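Local coordinates for BRAMP domain protein (Streptomyces davawensis, PDB 5MLD) that replaces the C-8 methyl group of riboflavin-5'-phosphate with an amino group from glutamate, a step in the biosynthesis of the antibiotic roseoflavin, at residues D70-P73 with W74-E77; A100-I103 with L104-N108; L146-L149 with G150-Y154. All coordinates share one frame; numbering follows the deposited sequence. Where two conformers were deposited one is given.

Contact 1: residues D70-P73 with W74-E77; sequences DEWP and WLLE
From Glu-71 to Glu-77 the backbone winds through the opening turns of helix 72-81, with the carbonyls of Glu-71, Trp-72 and Pro-73 each accepting from the amide four residues on. The middle bond, Leu-76 N to Trp-72 O, is short and almost straight at 2.7 Å, whereas Leu-75 N to Glu-71 O lengthens to 3.2 Å at the N-cap. The first-turn amides find other acceptors. Trp-72 N gives its hydrogen to Asp-70 OD1 at 3.0 Å, from well above the carboxylate plane, while Trp-74 N donates to a water that itself donates to Asp-70 O. Pro-73 has no amide hydrogen to place here.

Among the side chains the indole of Trp-72 leads. Its CG stands opposite the backbone N (chi1 176°), which carries the ring beside the next turn. Leu-76 CB lies over one face, 4.2 Å from the centroid of the six-membered ring, a CH-pi contact displaced toward the rim. The leucine forks at CG: CD1 reaches Trp-72 CZ2 and CD2 comes to 3.8 Å from Trp-72 NE1. Leu-75 instead meets the ring at its edge, its CD2 lying 3.9 Å from Trp-72 CZ3. The indole of Trp-74 turns an edge to the backbone, with CE3 3.7 Å from Glu-71 O and the oxygen near the ring plane.

The Glu-71 carboxylate bonds to His-47 ND1 and Asp-48 N, linking the helix start to the preceding loop. Trp-72 and Leu-75 also pack on Ile-103 of helix 98-107. The start of the helix is marked by an Asx turn, made by Asp-70 just before the N-cap position of Glu-71; the surface helix it opens leads into strand 84-92 of the flavodoxin-like sheet.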
loop_
_atom_site.group_PDB
_atom_site.type_symbol
_atom_site.label_atom_id
_atom_site.label_comp_id
_atom_site.label_asym_id
_atom_site.label_seq_id
_atom_site.Cartn_x
_atom_site.Cartn_y
_atom_site.Cartn_z
ATOM N N ASP A 70 31.281 -8.997 -5.485
ATOM C CA ASP A 70 30.897 -7.675 -5.000
ATOM C C ASP A 70 31.012 -7.683 -3.476
ATOM O O ASP A 70 31.656 -8.554 -2.874
ATOM C CB ASP A 70 29.500 -7.304 -5.533
ATOM C CG ASP A 70 28.380 -8.136 -4.906
ATOM O OD1 ASP A 70 28.670 -9.085 -4.163
ATOM O OD2 ASP A 70 27.199 -7.837 -5.166
ATOM N N GLU A 71 30.376 -6.710 -2.822
ATOM C CA GLU A 71 30.426 -6.597 -1.369
ATOM C C GLU A 71 29.194 -7.175 -0.682
ATOM O O GLU A 71 29.011 -6.952 0.521
ATOM C CB GLU A 71 30.592 -5.140 -0.949
ATOM C CG GLU A 71 31.888 -4.494 -1.393
ATOM C CD GLU A 71 32.013 -3.095 -0.843
ATOM O OE1 GLU A 71 32.057 -2.940 0.391
ATOM O OE2 GLU A 71 32.021 -2.148 -1.639
ATOM N N TRP A 72 28.334 -7.874 -1.411
ATOM C CA TRP A 72 27.155 -8.448 -0.765
ATOM C C TRP A 72 27.490 -9.507 0.286
ATOM O O TRP A 72 26.871 -9.476 1.364
ATOM C CB TRP A 72 26.197 -9.003 -1.825
ATOM C CG TRP A 72 25.009 -9.702 -1.215
ATOM C CD1 TRP A 72 24.668 -11.013 -1.378
ATOM C CD2 TRP A 72 24.029 -9.140 -0.331
ATOM N NE1 TRP A 72 23.521 -11.296 -0.678
ATOM C CE2 TRP A 72 23.113 -10.166 -0.019
ATOM C CE3 TRP A 72 23.832 -7.871 0.225
ATOM C CZ2 TRP A 72 22.022 -9.965 0.822
ATOM C CZ3 TRP A 72 22.743 -7.673 1.063
ATOM C CH2 TRP A 72 21.853 -8.718 1.347
ATOM N N PRO A 73 28.409 -10.458 0.061
ATOM C CA PRO A 73 28.715 -11.420 1.141
ATOM C C PRO A 73 29.102 -10.745 2.447
ATOM O O PRO A 73 28.638 -11.154 3.521
ATOM C CB PRO A 73 29.869 -12.247 0.555
ATOM C CG PRO A 73 29.613 -12.216 -0.920
ATOM C CD PRO A 73 29.099 -10.814 -1.196
ATOM N N TRP A 74 29.936 -9.705 2.370
ATOM C CA TRP A 74 30.296 -8.926 3.553
ATOM C C TRP A 74 29.056 -8.365 4.253
ATOM O O TRP A 74 28.903 -8.502 5.473
ATOM C CB TRP A 74 31.249 -7.802 3.143
ATOM C CG TRP A 74 31.469 -6.742 4.172
ATOM C CD1 TRP A 74 32.357 -6.781 5.208
ATOM C CD2 TRP A 74 30.816 -5.458 4.249
ATOM N NE1 TRP A 74 32.288 -5.611 5.932
ATOM C CE2 TRP A 74 31.350 -4.786 5.366
ATOM C CE3 TRP A 74 29.834 -4.821 3.487
ATOM C CZ2 TRP A 74 30.934 -3.504 5.740
ATOM C CZ3 TRP A 74 29.422 -3.547 3.862
ATOM C CH2 TRP A 74 29.970 -2.905 4.976
ATOM N N LEU A 75 28.152 -7.736 3.493
ATOM C CA LEU A 75 26.964 -7.149 4.115
ATOM C C LEU A 75 26.005 -8.222 4.621
ATOM O O LEU A 75 25.423 -8.071 5.701
ATOM C CB LEU A 75 26.246 -6.215 3.133
ATOM C CG LEU A 75 24.996 -5.483 3.642
ATOM C CD1 LEU A 75 25.235 -4.773 4.962
ATOM C CD2 LEU A 75 24.465 -4.490 2.587
ATOM N N LEU A 76 25.806 -9.293 3.842
ATOM C CA LEU A 76 24.932 -10.383 4.277
ATOM C C LEU A 76 25.413 -10.975 5.592
ATOM O O LEU A 76 24.606 -11.319 6.468
ATOM C CB LEU A 76 24.864 -11.472 3.199
ATOM C CG LEU A 76 23.983 -12.692 3.504
ATOM C CD1 LEU A 76 22.584 -12.261 3.903
ATOM C CD2 LEU A 76 23.914 -13.637 2.298
ATOM N N GLU A 77 26.729 -11.092 5.757
ATOM C CA GLU A 77 27.245 -11.665 6.995
ATOM C C GLU A 77 26.959 -10.757 8.185
ATOM O O GLU A 77 26.650 -11.249 9.273
ATOM C CB GLU A 77 28.739 -11.951 6.869
ATOM C CG GLU A 77 29.328 -12.739 8.031
ATOM C CD GLU A 77 28.538 -14.002 8.387
ATOM O OE1 GLU A 77 28.395 -14.281 9.596
ATOM O OE2 GLU A 77 28.060 -14.718 7.475
HETATM O O HOH W 1 31.860 -9.313 0.033
#

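Contact 2: residues A100-I103 with L104-N108; sequences AHVI and LEKLN. With 8DP (8-demethyl-8-aminoriboflavin-5'-phosphate), chain L.
His-101 and Glu-105 meet one turn apart on helix 98-107 of the flavodoxin-like fold, in the ordinary i to i+4 spacing of an alpha helix. Regular backbone bonds run through the segment, from Leu-104 N to Ala-100 O through Leu-107 N to Ile-103 O.

Glu-105 illustrates how a long side chain can lie back along its own helix. Its CB rests on two carbonyls, those of His-101 and Val-102. Its first torsion sets CG beside the backbone N (chi1 -77°), bringing that carbon to 3.2 Å from His-101 O. The chain then runs on extended, and CD comes to 3.7 Å from His-101 CD2. At the tip the oxygens part: OE1 passes 3.7 Å from Val-102 CA, and OE2 lies 3.5 Å from both CD2 and NE2 of His-101, with ring and carboxylate inclined at 59°.

The polar ends are satisfied across the subunit interface. Glu-105 OE1 bonds to Ser-98 OG of the second subunit, and both Glu-105 OE2 and His-101 NE2 bond to its Thr-92 OG1, part of an FMN site; His-101 ND1 pairs with the same atom of the second subunit's His-101.

Lys-106 runs alongside Val-102 on a neighbouring side of the helix, CG 3.4 Å from Val-102 O and CD 4.1 Å from Val-102 CG1. Bends at chi3 and chi4 then turn its amino group to Glu-50 O, and the same lysine makes a cation-pi contact with Trp-72. The helix end also abuts a flavin product molecule gripped by hydrogen bonds from the second subunit, including Thr-11 and Ser-19: the methyl carbon C10 of its ring system stands 3.5 Å from Glu-105 O.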
loop_
_atom_site.group_PDB
_atom_site.type_symbol
_atom_site.label_atom_id
_atom_site.label_comp_id
_atom_site.label_asym_id
_atom_site.label_seq_id
_atom_site.Cartn_x
_atom_site.Cartn_y
_atom_site.Cartn_z
ATOM N N ALA A 100 17.334 0.406 -0.504
ATOM C CA ALA A 100 16.705 -0.538 0.420
ATOM C C ALA A 100 16.066 -1.688 -0.344
ATOM O O ALA A 100 16.123 -2.853 0.077
ATOM C CB ALA A 100 15.658 0.194 1.269
ATOM N N HIS A 101 15.481 -1.371 -1.495
ATOM C CA HIS A 101 14.776 -2.352 -2.306
ATOM C C HIS A 101 15.725 -3.434 -2.821
ATOM O O HIS A 101 15.400 -4.630 -2.784
ATOM C CB HIS A 101 14.111 -1.589 -3.453
ATOM C CG HIS A 101 12.986 -2.301 -4.123
ATOM N ND1 HIS A 101 11.989 -1.614 -4.777
ATOM C CD2 HIS A 101 12.702 -3.619 -4.272
ATOM C CE1 HIS A 101 11.126 -2.475 -5.285
ATOM N NE2 HIS A 101 11.542 -3.698 -5.010
ATOM N N VAL A 102 16.906 -3.033 -3.309
ATOM C CA VAL A 102 17.901 -4.011 -3.762
ATOM C C VAL A 102 18.319 -4.916 -2.608
ATOM O O VAL A 102 18.373 -6.146 -2.751
ATOM C CB VAL A 102 19.116 -3.296 -4.378
ATOM C CG1 VAL A 102 20.226 -4.299 -4.670
ATOM C CG2 VAL A 102 18.702 -2.601 -5.669
ATOM N N ILE A 103 18.639 -4.314 -1.452
ATOM C CA ILE A 103 19.094 -5.099 -0.307
ATOM C C ILE A 103 18.041 -6.123 0.067
ATOM O O ILE A 103 18.350 -7.299 0.303
ATOM C CB ILE A 103 19.431 -4.199 0.900
ATOM C CG1 ILE A 103 20.610 -3.276 0.589
ATOM C CG2 ILE A 103 19.722 -5.079 2.141
ATOM C CD1 ILE A 103 21.768 -3.971 -0.082
ATOM N N LEU A 104 16.775 -5.690 0.119
ATOM C CA LEU A 104 15.702 -6.602 0.501
ATOM C C LEU A 104 15.483 -7.682 -0.558
ATOM O O LEU A 104 15.204 -8.838 -0.224
ATOM C CB LEU A 104 14.416 -5.814 0.763
ATOM C CG LEU A 104 14.371 -4.900 1.996
ATOM C CD1 LEU A 104 13.105 -4.066 1.973
ATOM C CD2 LEU A 104 14.422 -5.739 3.261
ATOM N N GLU A 105 15.598 -7.330 -1.841
ATOM C CA GLU A 105 15.534 -8.341 -2.897
ATOM C C GLU A 105 16.595 -9.423 -2.699
ATOM O O GLU A 105 16.311 -10.627 -2.815
ATOM C CB GLU A 105 15.701 -7.685 -4.274
ATOM C CG GLU A 105 14.467 -6.957 -4.792
ATOM C CD GLU A 105 14.760 -6.129 -6.030
ATOM O OE1 GLU A 105 15.962 -5.826 -6.300
ATOM O OE2 GLU A 105 13.785 -5.798 -6.754
ATOM N N LYS A 106 17.838 -9.015 -2.435
ATOM C CA LYS A 106 18.902 -9.997 -2.250
ATOM C C LYS A 106 18.727 -10.780 -0.958
ATOM O O LYS A 106 19.023 -11.987 -0.913
ATOM C CB LYS A 106 20.251 -9.294 -2.293
ATOM C CG LYS A 106 20.488 -8.653 -3.659
ATOM C CD LYS A 106 21.828 -7.942 -3.749
ATOM C CE LYS A 106 23.005 -8.892 -3.986
ATOM N NZ LYS A 106 23.084 -9.379 -5.382
ATOM N N LEU A 107 18.225 -10.126 0.084
ATOM C CA LEU A 107 18.014 -10.808 1.353
ATOM C C LEU A 107 16.952 -11.897 1.231
ATOM O O LEU A 107 16.991 -12.885 1.974
ATOM C CB LEU A 107 17.636 -9.786 2.431
ATOM C CG LEU A 107 17.818 -10.181 3.894
ATOM C CD1 LEU A 107 19.237 -10.633 4.146
ATOM C CD2 LEU A 107 17.457 -9.034 4.834
ATOM N N ASN A 108 16.015 -11.758 0.293
ATOM C CA ASN A 108 14.945 -12.743 0.159
ATOM C C ASN A 108 15.450 -14.047 -0.437
ATOM O O ASN A 108 14.744 -14.706 -1.206
ATOM C CB ASN A 108 13.801 -12.202 -0.693
ATOM C CG ASN A 108 12.667 -11.659 0.145
ATOM O OD1 ASN A 108 12.826 -10.669 0.856
ATOM N ND2 ASN A 108 11.506 -12.304 0.059
HETATM C C4 8DP L . 8.292 -12.667 -9.208
HETATM C C5 8DP L . 8.237 -13.588 -8.005
HETATM C C8 8DP L . 11.916 -12.443 -6.192
HETATM N N3 8DP L . 8.412 -10.976 -4.582
HETATM C C2 8DP L . 8.694 -13.213 -11.658
HETATM N N2 8DP L . 13.157 -12.947 -6.735
HETATM N N1 8DP L . 8.312 -12.693 -6.773
HETATM C C6 8DP L . 9.500 -12.320 -6.233
HETATM O O6 8DP L . 10.108 -14.084 -9.990
HETATM N N4 8DP L . 5.994 -12.545 -6.762
HETATM C C12 8DP L . 9.546 -11.447 -5.114
HETATM C C13 8DP L . 7.180 -12.197 -6.233
HETATM C C14 8DP L . 7.230 -11.332 -5.130
HETATM C C15 8DP L . 6.025 -10.843 -4.611
HETATM C C16 8DP L . 4.881 -12.071 -6.243
HETATM C C1 8DP L . 9.862 -13.127 -12.663
HETATM C C3 8DP L . 9.334 -12.958 -10.298
HETATM C C7 8DP L . 10.690 -12.811 -6.772
HETATM C C9 8DP L . 11.945 -11.556 -5.080
HETATM O O1 8DP L . 11.386 -13.236 -15.308
HETATM P P1 8DP L . 10.881 -11.874 -14.725
HETATM O O2 8DP L . 12.022 -11.189 -13.961
HETATM O O3 8DP L . 10.292 -10.984 -15.845
HETATM O O4 8DP L . 9.626 -12.109 -13.693
HETATM O O5 8DP L . 7.652 -12.350 -12.005
HETATM O O7 8DP L . 7.550 -11.679 -9.366
HETATM C C10 8DP L . 13.271 -11.167 -4.485
HETATM C C11 8DP L . 10.777 -11.070 -4.540
HETATM O O8 8DP L . 6.006 -9.954 -3.512
HETATM N N5 8DP L . 4.876 -11.236 -5.183
HETATM O O9 8DP L . 3.625 -12.433 -6.790
#

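Contact 3: residues L146-L149 with G150-Y154; sequences LNNL and GRLGY
Leu-149 O is the meeting point at the end of helix 138-152, drawing the amides of Leu-152, Gly-153 and Tyr-154 toward it. Leu-152 N at 3.0 Å and Tyr-154 N at 3.2 Å approach from opposite faces of the carbonyl plane, and Gly-153 N adds a weak third bond. Gly-153 turns the chain with a positive phi of 131°, completing a Schellman motif.

The same residues make the close-packed, buried side. Tyr-154 folds back so that its ring edge faces the carbonyl, with CD2 3.4 Å from Leu-149 O. That CD2 also lies 3.8 Å from Leu-149 CB, while Leu-149 CD2 touches Leu-152 CD1 at 4.1 Å. Strand 125-132 borders this cluster through Ala-127.

Within the two segments the looser side belongs to Asn-147 and Arg-151. Arg-151 N bonds to Asn-147 O at 3.1 Å, but its bond to Asn-148 O is weak. Its side chain starts against the backbone, CB 3.4 Å from Asn-148 O, then bends at chi3 and leaves the helix. Neighbours complete this side: Ala-142 and His-139 of the third subunit pack on it, and NH2 reaches Ile-238 O of the fourth subunit.

Sharing one carbonyl among several amides implies that the last turn can finish within a buried apolar setting with its N-H groups still engaged, as the chain passes into strand 154-155 of the beta-alpha-beta unit.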
loop_
_atom_site.group_PDB
_atom_site.type_symbol
_atom_site.label_atom_id
_atom_site.label_comp_id
_atom_site.label_asym_id
_atom_site.label_seq_id
_atom_site.Cartn_x
_atom_site.Cartn_y
_atom_site.Cartn_z
ATOM N N LEU A 146 8.154 -3.900 6.965
ATOM C CA LEU A 146 8.104 -4.777 8.134
ATOM C C LEU A 146 7.396 -6.087 7.816
ATOM O O LEU A 146 7.769 -7.139 8.362
ATOM C CB LEU A 146 7.441 -4.055 9.314
ATOM C CG LEU A 146 8.334 -2.963 9.915
ATOM C CD1 LEU A 146 7.554 -2.065 10.846
ATOM C CD2 LEU A 146 9.574 -3.587 10.618
ATOM N N ASN A 147 6.394 -6.047 6.935
ATOM C CA ASN A 147 5.788 -7.282 6.442
ATOM C C ASN A 147 6.828 -8.170 5.768
ATOM O O ASN A 147 6.897 -9.377 6.033
ATOM C CB ASN A 147 4.649 -6.977 5.460
ATOM C CG ASN A 147 4.029 -8.257 4.872
ATOM O OD1 ASN A 147 4.272 -8.628 3.713
ATOM N ND2 ASN A 147 3.272 -8.955 5.691
ATOM N N ASN A 148 7.648 -7.597 4.882
ATOM C CA ASN A 148 8.646 -8.414 4.198
ATOM C C ASN A 148 9.664 -8.989 5.170
ATOM O O ASN A 148 10.063 -10.153 5.038
ATOM C CB ASN A 148 9.377 -7.625 3.119
ATOM C CG ASN A 148 10.380 -8.488 2.383
ATOM O OD1 ASN A 148 10.005 -9.272 1.511
ATOM N ND2 ASN A 148 11.653 -8.384 2.753
ATOM N N LEU A 149 10.109 -8.192 6.144
ATOM C CA LEU A 149 11.061 -8.717 7.122
ATOM C C LEU A 149 10.415 -9.801 7.969
ATOM O O LEU A 149 11.061 -10.805 8.296
ATOM C CB LEU A 149 11.600 -7.586 7.992
ATOM C CG LEU A 149 12.494 -6.595 7.240
ATOM C CD1 LEU A 149 12.966 -5.501 8.193
ATOM C CD2 LEU A 149 13.684 -7.307 6.551
ATOM N N GLY A 150 9.134 -9.614 8.311
ATOM C CA GLY A 150 8.372 -10.662 8.981
ATOM C C GLY A 150 8.400 -11.988 8.242
ATOM O O GLY A 150 8.501 -13.044 8.866
ATOM N N ARG A 151 8.316 -11.955 6.900
ATOM C CA ARG A 151 8.345 -13.200 6.123
ATOM C C ARG A 151 9.673 -13.935 6.278
ATOM O O ARG A 151 9.717 -15.165 6.169
ATOM C CB ARG A 151 8.093 -12.926 4.633
ATOM C CG ARG A 151 6.641 -12.650 4.251
ATOM C CD ARG A 151 6.467 -12.470 2.728
ATOM N NE ARG A 151 6.404 -13.727 1.970
ATOM C CZ ARG A 151 7.446 -14.286 1.357
ATOM N NH1 ARG A 151 8.634 -13.704 1.421
ATOM N NH2 ARG A 151 7.308 -15.423 0.681
ATOM N N LEU A 152 10.754 -13.198 6.547
ATOM C CA LEU A 152 12.096 -13.759 6.630
ATOM C C LEU A 152 12.417 -14.351 7.991
ATOM O O LEU A 152 13.373 -15.127 8.108
ATOM C CB LEU A 152 13.137 -12.678 6.305
ATOM C CG LEU A 152 13.052 -12.007 4.941
ATOM C CD1 LEU A 152 14.167 -10.974 4.816
ATOM C CD2 LEU A 152 13.122 -13.052 3.810
ATOM N N GLY A 153 11.681 -13.983 9.031
ATOM C CA GLY A 153 12.020 -14.484 10.347
ATOM C C GLY A 153 12.091 -13.436 11.436
ATOM O O GLY A 153 12.240 -13.791 12.612
ATOM N N TYR A 154 11.983 -12.153 11.074
ATOM C CA TYR A 154 12.056 -11.076 12.051
ATOM C C TYR A 154 10.766 -10.946 12.846
ATOM O O TYR A 154 9.666 -11.081 12.307
ATOM C CB TYR A 154 12.362 -9.736 11.360
ATOM C CG TYR A 154 13.788 -9.638 10.889
ATOM C CD1 TYR A 154 14.788 -9.186 11.744
ATOM C CD2 TYR A 154 14.135 -9.988 9.584
ATOM C CE1 TYR A 154 16.102 -9.110 11.325
ATOM C CE2 TYR A 154 15.451 -9.912 9.156
ATOM C CZ TYR A 154 16.428 -9.475 10.042
ATOM O OH TYR A 154 17.740 -9.403 9.635
#

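Followed from the N terminus, the three contacts come strictly in series: each is local, joining residues about one turn apart on a single helix, and none encloses or crosses another. Contact 1 begins helix 72-81, contact 2 occupies helix 98-107 after the chain has passed through strand 84-92, and contact 3 ends helix 138-152 after strand 125-132. In space contact 2 is the middle member, its centre 12 Å from each of the others. Leu-76 CD1 of contact 1 packs 3.7 Å from Leu-107 CD1 of contact 2, and Leu-104 CD2 of contact 2 packs 3.7 Å from Leu-149 CD2 of contact 3. Contacts 1 and 3 do not touch, so 100-108 bridges the two outer helices.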